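Putative glycosyltransferase (Mannosyltransferase) involved in glycosylating the PBCV-1 major capsid protein (PDB 2P6W) probably transfers a sugar from a nucleotide donor during glycosylation of the viral major capsid protein, the N-terminal domain described here binding a manganese ion. Local coordinates at residues E27-E30 against E31-I35; P163-P166 against G167-V171; K182-P185 against E186-K189. All blocks are in the same frame, centred on the assembly; numbering follows the deposited sequence.

Contact 1 (E27-E30 against E31-I35)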
loop_
_atom_site.group_PDB
_atom_site.type_symbol
_atom_site.label_atom_id
_atom_site.label_comp_id
_atom_site.label_asym_id
_atom_site.label_seq_id
_atom_site.Cartn_x
_atom_site.Cartn_y
_atom_site.Cartn_z
ATOM N N GLU A 27 3.584 -13.452 -4.748
ATOM C CA GLU A 27 3.703 -14.052 -6.085
ATOM C C GLU A 27 2.923 -13.289 -7.141
ATOM O O GLU A 27 3.432 -13.030 -8.239
ATOM C CB GLU A 27 3.250 -15.513 -6.060
ATOM C CG GLU A 27 4.321 -16.418 -5.447
ATOM C CD GLU A 27 3.816 -17.805 -5.099
ATOM O OE1 GLU A 27 2.648 -18.126 -5.426
ATOM O OE2 GLU A 27 4.598 -18.571 -4.483
ATOM N N LEU A 28 1.683 -12.927 -6.813
ATOM C CA LEU A 28 0.820 -12.217 -7.767
ATOM C C LEU A 28 1.320 -10.793 -8.046
ATOM O O LEU A 28 1.308 -10.327 -9.185
ATOM C CB LEU A 28 -0.630 -12.205 -7.271
ATOM C CG LEU A 28 -1.281 -13.581 -7.147
ATOM C CD1 LEU A 28 -2.746 -13.390 -6.728
ATOM C CD2 LEU A 28 -1.182 -14.312 -8.473
ATOM N N VAL A 29 1.788 -10.108 -7.014
ATOM C CA VAL A 29 2.372 -8.778 -7.219
ATOM C C VAL A 29 3.657 -8.851 -8.049
ATOM O O VAL A 29 3.841 -8.059 -8.991
ATOM C CB VAL A 29 2.547 -8.011 -5.900
ATOM C CG1 VAL A 29 3.150 -6.612 -6.139
ATOM C CG2 VAL A 29 1.203 -7.861 -5.194
ATOM N N GLU A 30 4.531 -9.805 -7.730
ATOM C CA GLU A 30 5.774 -9.960 -8.486
ATOM C C GLU A 30 5.455 -10.231 -9.972
ATOM O O GLU A 30 6.065 -9.639 -10.888
ATOM C CB GLU A 30 6.637 -11.078 -7.885
ATOM C CG GLU A 30 8.047 -11.130 -8.488
ATOM C CD GLU A 30 9.106 -11.748 -7.575
ATOM O OE1 GLU A 30 8.759 -12.426 -6.579
ATOM O OE2 GLU A 30 10.314 -11.541 -7.868
ATOM N N GLU A 31 4.473 -11.103 -10.204
ATOM C CA GLU A 31 4.094 -11.437 -11.569
ATOM C C GLU A 31 3.610 -10.179 -12.260
ATOM O O GLU A 31 3.991 -9.880 -13.394
ATOM C CB GLU A 31 2.964 -12.471 -11.601
ATOM C CG GLU A 31 2.545 -12.795 -13.030
ATOM C CD GLU A 31 1.199 -13.481 -13.131
ATOM O OE1 GLU A 31 0.475 -13.582 -12.106
ATOM O OE2 GLU A 31 0.862 -13.910 -14.263
ATOM N N TYR A 32 2.747 -9.444 -11.561
ATOM C CA TYR A 32 2.197 -8.222 -12.135
ATOM C C TYR A 32 3.309 -7.238 -12.534
ATOM O O TYR A 32 3.285 -6.647 -13.624
ATOM C CB TYR A 32 1.216 -7.596 -11.143
ATOM C CG TYR A 32 0.557 -6.341 -11.677
ATOM C CD1 TYR A 32 -0.418 -6.412 -12.680
ATOM C CD2 TYR A 32 0.909 -5.083 -11.170
ATOM C CE1 TYR A 32 -1.020 -5.250 -13.184
ATOM C CE2 TYR A 32 0.330 -3.927 -11.665
ATOM C CZ TYR A 32 -0.635 -4.010 -12.675
ATOM O OH TYR A 32 -1.207 -2.856 -13.169
ATOM N N CYS A 33 4.299 -7.063 -11.664
ATOM C CA CYS A 33 5.425 -6.193 -11.980
ATOM C C CYS A 33 6.176 -6.644 -13.237
ATOM O O CYS A 33 6.541 -5.822 -14.076
ATOM C CB CYS A 33 6.375 -6.104 -10.801
ATOM S SG CYS A 33 5.659 -5.166 -9.427
ATOM N N SER A 34 6.367 -7.959 -13.370
ATOM C CA SER A 34 7.075 -8.509 -14.526
ATOM C C SER A 34 6.320 -8.214 -15.831
ATOM O O SER A 34 6.937 -7.942 -16.867
ATOM C CB SER A 34 7.306 -10.019 -14.352
ATOM O OG SER A 34 6.121 -10.759 -14.607
ATOM N N ILE A 35 4.988 -8.257 -15.773
ATOM C CA ILE A 35 4.166 -8.011 -16.964
ATOM C C ILE A 35 4.322 -6.588 -17.513
ATOM O O ILE A 35 4.370 -6.380 -18.740
ATOM C CB ILE A 35 2.683 -8.381 -16.716
ATOM C CG1 ILE A 35 2.545 -9.896 -16.517
ATOM C CG2 ILE A 35 1.771 -7.922 -17.890
ATOM C CD1 ILE A 35 1.199 -10.358 -15.978
HETATM O O HOH W 1 -0.503 -11.052 -11.197
#

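Contact 2 (P163-P166 against G167-V171)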
loop_
_atom_site.group_PDB
_atom_site.type_symbol
_atom_site.label_atom_id
_atom_site.label_comp_id
_atom_site.label_asym_id
_atom_site.label_seq_id
_atom_site.Cartn_x
_atom_site.Cartn_y
_atom_site.Cartn_z
ATOM N N PRO A 163 -1.950 18.122 6.086
ATOM C CA PRO A 163 -2.043 19.563 6.378
ATOM C C PRO A 163 -0.831 20.370 5.962
ATOM O O PRO A 163 -0.960 21.573 5.705
ATOM C CB PRO A 163 -2.207 19.603 7.895
ATOM C CG PRO A 163 -2.860 18.320 8.227
ATOM C CD PRO A 163 -2.200 17.322 7.299
ATOM N N ARG A 164 0.323 19.715 5.869
ATOM C CA ARG A 164 1.568 20.412 5.584
ATOM C C ARG A 164 1.900 20.491 4.097
ATOM O O ARG A 164 2.855 21.188 3.720
ATOM C CB ARG A 164 2.711 19.736 6.352
ATOM C CG ARG A 164 2.702 19.981 7.878
ATOM C CD ARG A 164 3.693 19.060 8.591
ATOM N NE ARG A 164 3.863 19.449 9.992
ATOM C CZ ARG A 164 2.954 19.258 10.942
ATOM N NH1 ARG A 164 1.803 18.654 10.663
ATOM N NH2 ARG A 164 3.188 19.679 12.186
ATOM N N ILE A 165 1.127 19.778 3.267
ATOM C CA ILE A 165 1.320 19.763 1.806
ATOM C C ILE A 165 -0.004 20.041 1.048
ATOM O O ILE A 165 -0.434 19.258 0.181
ATOM C CB ILE A 165 2.025 18.456 1.322
ATOM C CG1 ILE A 165 1.242 17.211 1.770
ATOM C CG2 ILE A 165 3.467 18.372 1.875
ATOM C CD1 ILE A 165 1.572 15.949 0.960
ATOM N N PRO A 166 -0.641 21.184 1.348
ATOM C CA PRO A 166 -1.928 21.478 0.739
ATOM C C PRO A 166 -1.819 21.443 -0.782
ATOM O O PRO A 166 -0.858 21.984 -1.357
ATOM C CB PRO A 166 -2.228 22.903 1.229
ATOM C CG PRO A 166 -0.891 23.477 1.530
ATOM C CD PRO A 166 -0.174 22.312 2.172
ATOM N N GLY A 167 -2.781 20.780 -1.418
ATOM C CA GLY A 167 -2.838 20.704 -2.867
ATOM C C GLY A 167 -1.944 19.657 -3.504
ATOM O O GLY A 167 -1.936 19.500 -4.730
ATOM N N ARG A 168 -1.182 18.927 -2.688
ATOM C CA ARG A 168 -0.217 17.991 -3.250
ATOM C C ARG A 168 -0.589 16.541 -2.941
ATOM O O ARG A 168 0.256 15.651 -2.943
ATOM C CB ARG A 168 1.213 18.335 -2.795
ATOM C CG ARG A 168 1.606 19.773 -3.102
ATOM C CD ARG A 168 3.123 19.959 -3.029
ATOM N NE ARG A 168 3.837 19.199 -4.058
ATOM C CZ ARG A 168 5.161 19.187 -4.171
ATOM N NH1 ARG A 168 5.891 19.866 -3.304
ATOM N NH2 ARG A 168 5.758 18.492 -5.130
ATOM N N TYR A 169 -1.875 16.307 -2.700
ATOM C CA TYR A 169 -2.371 14.940 -2.520
ATOM C C TYR A 169 -3.783 14.817 -3.058
ATOM O O TYR A 169 -4.512 15.817 -3.162
ATOM C CB TYR A 169 -2.356 14.554 -1.041
ATOM C CG TYR A 169 -3.239 15.409 -0.160
ATOM C CD1 TYR A 169 -4.567 15.050 0.097
ATOM C CD2 TYR A 169 -2.753 16.608 0.405
ATOM C CE1 TYR A 169 -5.371 15.855 0.920
ATOM C CE2 TYR A 169 -3.553 17.401 1.239
ATOM C CZ TYR A 169 -4.862 17.018 1.467
ATOM O OH TYR A 169 -5.661 17.802 2.269
ATOM N N ILE A 170 -4.168 13.578 -3.383
ATOM C CA ILE A 170 -5.521 13.304 -3.824
ATOM C C ILE A 170 -6.039 12.097 -3.060
ATOM O O ILE A 170 -5.306 11.121 -2.879
ATOM C CB ILE A 170 -5.611 13.042 -5.343
ATOM C CG1 ILE A 170 -5.093 14.261 -6.130
ATOM C CG2 ILE A 170 -7.066 12.785 -5.759
ATOM C CD1 ILE A 170 -5.164 14.095 -7.683
ATOM N N VAL A 171 -7.297 12.181 -2.626
ATOM C CA VAL A 171 -8.015 11.037 -2.054
ATOM C C VAL A 171 -9.031 10.605 -3.095
ATOM O O VAL A 171 -9.935 11.376 -3.439
ATOM C CB VAL A 171 -8.719 11.379 -0.711
ATOM C CG1 VAL A 171 -9.410 10.150 -0.145
ATOM C CG2 VAL A 171 -7.707 11.901 0.311
#

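Contact 3 (K182-P185 against E186-K189)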
loop_
_atom_site.group_PDB
_atom_site.type_symbol
_atom_site.label_atom_id
_atom_site.label_comp_id
_atom_site.label_asym_id
_atom_site.label_seq_id
_atom_site.Cartn_x
_atom_site.Cartn_y
_atom_site.Cartn_z
ATOM N N LYS A 182 -14.645 -7.121 1.840
ATOM C CA LYS A 182 -15.933 -7.192 2.537
ATOM C C LYS A 182 -16.835 -5.982 2.287
ATOM O O LYS A 182 -18.067 -6.096 2.343
ATOM C CB LYS A 182 -15.717 -7.421 4.036
ATOM C CG LYS A 182 -15.384 -8.896 4.337
ATOM C CD LYS A 182 -15.101 -9.121 5.803
ATOM C CE LYS A 182 -15.105 -10.606 6.144
ATOM N NZ LYS A 182 -15.058 -10.840 7.620
ATOM N N ALA A 183 -16.212 -4.834 2.017
ATOM C CA ALA A 183 -16.923 -3.564 1.883
ATOM C C ALA A 183 -17.471 -3.303 0.479
ATOM O O ALA A 183 -18.546 -2.685 0.328
ATOM C CB ALA A 183 -16.005 -2.433 2.284
ATOM N N TYR A 184 -16.715 -3.739 -0.531
ATOM C CA TYR A 184 -17.082 -3.520 -1.928
ATOM C C TYR A 184 -17.101 -4.823 -2.736
ATOM O O TYR A 184 -16.450 -4.919 -3.770
ATOM C CB TYR A 184 -16.108 -2.508 -2.579
ATOM C CG TYR A 184 -15.885 -1.244 -1.780
ATOM C CD1 TYR A 184 -16.902 -0.284 -1.630
ATOM C CD2 TYR A 184 -14.647 -0.998 -1.172
ATOM C CE1 TYR A 184 -16.683 0.884 -0.882
ATOM C CE2 TYR A 184 -14.415 0.170 -0.444
ATOM C CZ TYR A 184 -15.437 1.101 -0.303
ATOM O OH TYR A 184 -15.178 2.230 0.436
ATOM N N PRO A 185 -17.880 -5.833 -2.277
ATOM C CA PRO A 185 -17.876 -7.157 -2.919
ATOM C C PRO A 185 -18.217 -7.082 -4.401
ATOM O O PRO A 185 -17.698 -7.882 -5.182
ATOM C CB PRO A 185 -18.989 -7.925 -2.181
ATOM C CG PRO A 185 -19.810 -6.852 -1.476
ATOM C CD PRO A 185 -18.820 -5.775 -1.146
ATOM N N GLU A 186 -19.092 -6.141 -4.757
ATOM C CA GLU A 186 -19.582 -5.952 -6.125
ATOM C C GLU A 186 -18.521 -5.405 -7.087
ATOM O O GLU A 186 -18.681 -5.497 -8.312
ATOM C CB GLU A 186 -20.815 -5.023 -6.126
ATOM C CG GLU A 186 -20.542 -3.515 -5.872
ATOM C CD GLU A 186 -20.473 -3.097 -4.388
ATOM O OE1 GLU A 186 -20.313 -3.974 -3.519
ATOM O OE2 GLU A 186 -20.548 -1.874 -4.097
ATOM N N HIS A 187 -17.454 -4.827 -6.531
ATOM C CA HIS A 187 -16.415 -4.195 -7.336
ATOM C C HIS A 187 -15.193 -5.087 -7.477
ATOM O O HIS A 187 -14.325 -4.814 -8.317
ATOM C CB HIS A 187 -15.974 -2.857 -6.726
ATOM C CG HIS A 187 -17.015 -1.780 -6.776
ATOM N ND1 HIS A 187 -17.222 -0.989 -7.887
ATOM C CD2 HIS A 187 -17.881 -1.335 -5.833
ATOM C CE1 HIS A 187 -18.182 -0.116 -7.633
ATOM N NE2 HIS A 187 -18.594 -0.302 -6.390
ATOM N N VAL A 188 -15.098 -6.126 -6.646
ATOM C CA VAL A 188 -13.919 -7.008 -6.625
ATOM C C VAL A 188 -13.576 -7.544 -8.015
ATOM O O VAL A 188 -12.419 -7.501 -8.431
ATOM C CB VAL A 188 -14.076 -8.187 -5.633
ATOM C CG1 VAL A 188 -12.945 -9.204 -5.828
ATOM C CG2 VAL A 188 -14.076 -7.679 -4.189
ATOM N N LYS A 189 -14.596 -8.010 -8.734
ATOM C CA LYS A 189 -14.441 -8.537 -10.097
ATOM C C LYS A 189 -13.664 -7.616 -11.048
ATOM O O LYS A 189 -12.906 -8.097 -11.898
ATOM C CB LYS A 189 -15.830 -8.872 -10.691
ATOM C CG LYS A 189 -16.716 -7.649 -11.016
ATOM C CD LYS A 189 -18.135 -8.031 -11.477
ATOM C CE LYS A 189 -18.902 -6.808 -11.952
ATOM N NZ LYS A 189 -20.369 -7.066 -12.110
HETATM O O HOH W 2 -20.476 -1.674 -1.369
HETATM O O HOH W 3 -17.205 -8.403 -7.694
#

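Contact 1 (E27-E30 against E31-I35)
Leu28 and Glu31 lie one turn apart on helix 20-36, the crossover helix of a beta-alpha-beta unit in a GT-A type glycosyltransferase domain, and their side chains pass each other at a slant. The methyl CD2 of Leu28 comes within 4.1 Å of OE1 of Glu31, a loose meeting of a methyl with a carboxylate oxygen. With CG of Glu31 anti to the backbone N (chi1 179°), the extended chain places OE1 beside this methyl and within reach of the water on Leu28 O; its other oxygen, OE2, forms a salt bridge with Lys90. On the buried side, Val29 and Cys33 form the next pair, CG1 of Val29 standing 4.4 Å from SG of Cys33, and both rest on Phe40 and Ile10 of the flanking strands. Tyr32 sends its ring away from residues 27-30, and its hydroxyl bonds to the carbonyl of Lys92. Regular helical bonds carry the backbone, among them Cys33 N to Val29 O at 2.9 Å. Leu28 O is gripped twice: it accepts from Tyr32 N, and it takes a second bond from a water, 2.8 Å away, that also donates to Glu31 OE1 at 2.9 Å.

Contact 2 (P163-P166 against G167-V171)
The ring of Tyr169 meets Ile165 at its edge: the carbonyl oxygen of Ile165 lies near the ring plane, 3.5 Å from CD2 of Tyr169, as expected where the positive rim of an aromatic ring faces a carbonyl. CG1 of Ile165 approaches the same ring atom at 4.3 Å, while CA of Pro166 comes obliquely to CE2. The ring also stacks with that of Phe162, in the preceding helix, and touches Tyr107 of the neighbouring strand. Its position follows from chi1 of 62°, which sets CG between the backbone N and the carbonyl carbon and swings the ring back toward the turn. That turn is a type II beta turn from Ile165 to Arg168, by which the chain leaves helix 153-164 and enters strand 169-172, an outermost strand of the six-stranded mixed sheet in this GT-A type domain. Gly167 takes its third position with a positive phi, 82°, as is usual for a type II turn. Arg168 N closes the turn on Ile165 O at 3.0 Å, the donor tilted well out of the carbonyl plane. The same oxygen thus receives the amide and lies against the tyrosine rim. Beside it, CB of Arg168 packs 4.2 Å from CB of Ile165, and CG of Arg168 passes 3.7 Å from Pro166 O; the guanidinium end leads away, its NE bonded to the carbonyl of Asn104.

Contact 3 (K182-P185 against E186-K189)
Glu186 folds its side chain back against Pro185, so that OE1 of Glu186 ends 3.3 Å from CD of the proline ring. Two torsions produce this hook: chi1 of 73° brings CG between the amide N and the carbonyl carbon, and the bend at chi2 (-86°) turns the carboxylate toward the preceding residues. There OE2 accepts a 2.7 Å bond from a water that also donates to Ala183 O, at 2.8 Å, tying the acid to the backbone three residues earlier. These residues form a turn in the loop between strands 179-180 and 193-195 of the small sheet in this GT-A type domain; the latter strand carries the manganese ligand His195. Within the turn His187 N bonds to Tyr184 O at 2.9 Å, approaching from above the carbonyl plane, while Val188 N adds weak bonds to Tyr184 O and Pro185 O. CD2 of His187 lies 3.9 Å from CB of Tyr184, whose ring meets Tyr175 edge-to-face and also Trp115, its hydroxyl bonded to the carbonyl of Ala113. His187, by contrast, is stacked with Tyr175. Further along, CG2 of Val188 rests 3.7 Å from Tyr184 O, and a second water donates to Pro185 O while accepting from Lys189 N.

The three contacts are local, each between residues that follow one another in the chain, yet their chemistry varies with place. Contact 1, partly buried, is a regular helix whose inner side packs on strands 8-13 and 39-43, so repeating backbone bonds and apolar contacts dominate. Contacts 2 and 3 lie at the surface: contact 2 rests on one turn bond and a tyrosine edge, whereas contact 3 has one buried residue, Tyr184. Contact 2 leads into an outermost strand of the six-stranded sheet on which the helix of contact 1 packs, their centres about 30 Å apart. Contact 3 lies in the loop joining two strands of the smaller sheet; waters link its carbonyls to a carboxylate and an amide, while contact 1 has one carbonyl-to-carboxylate water.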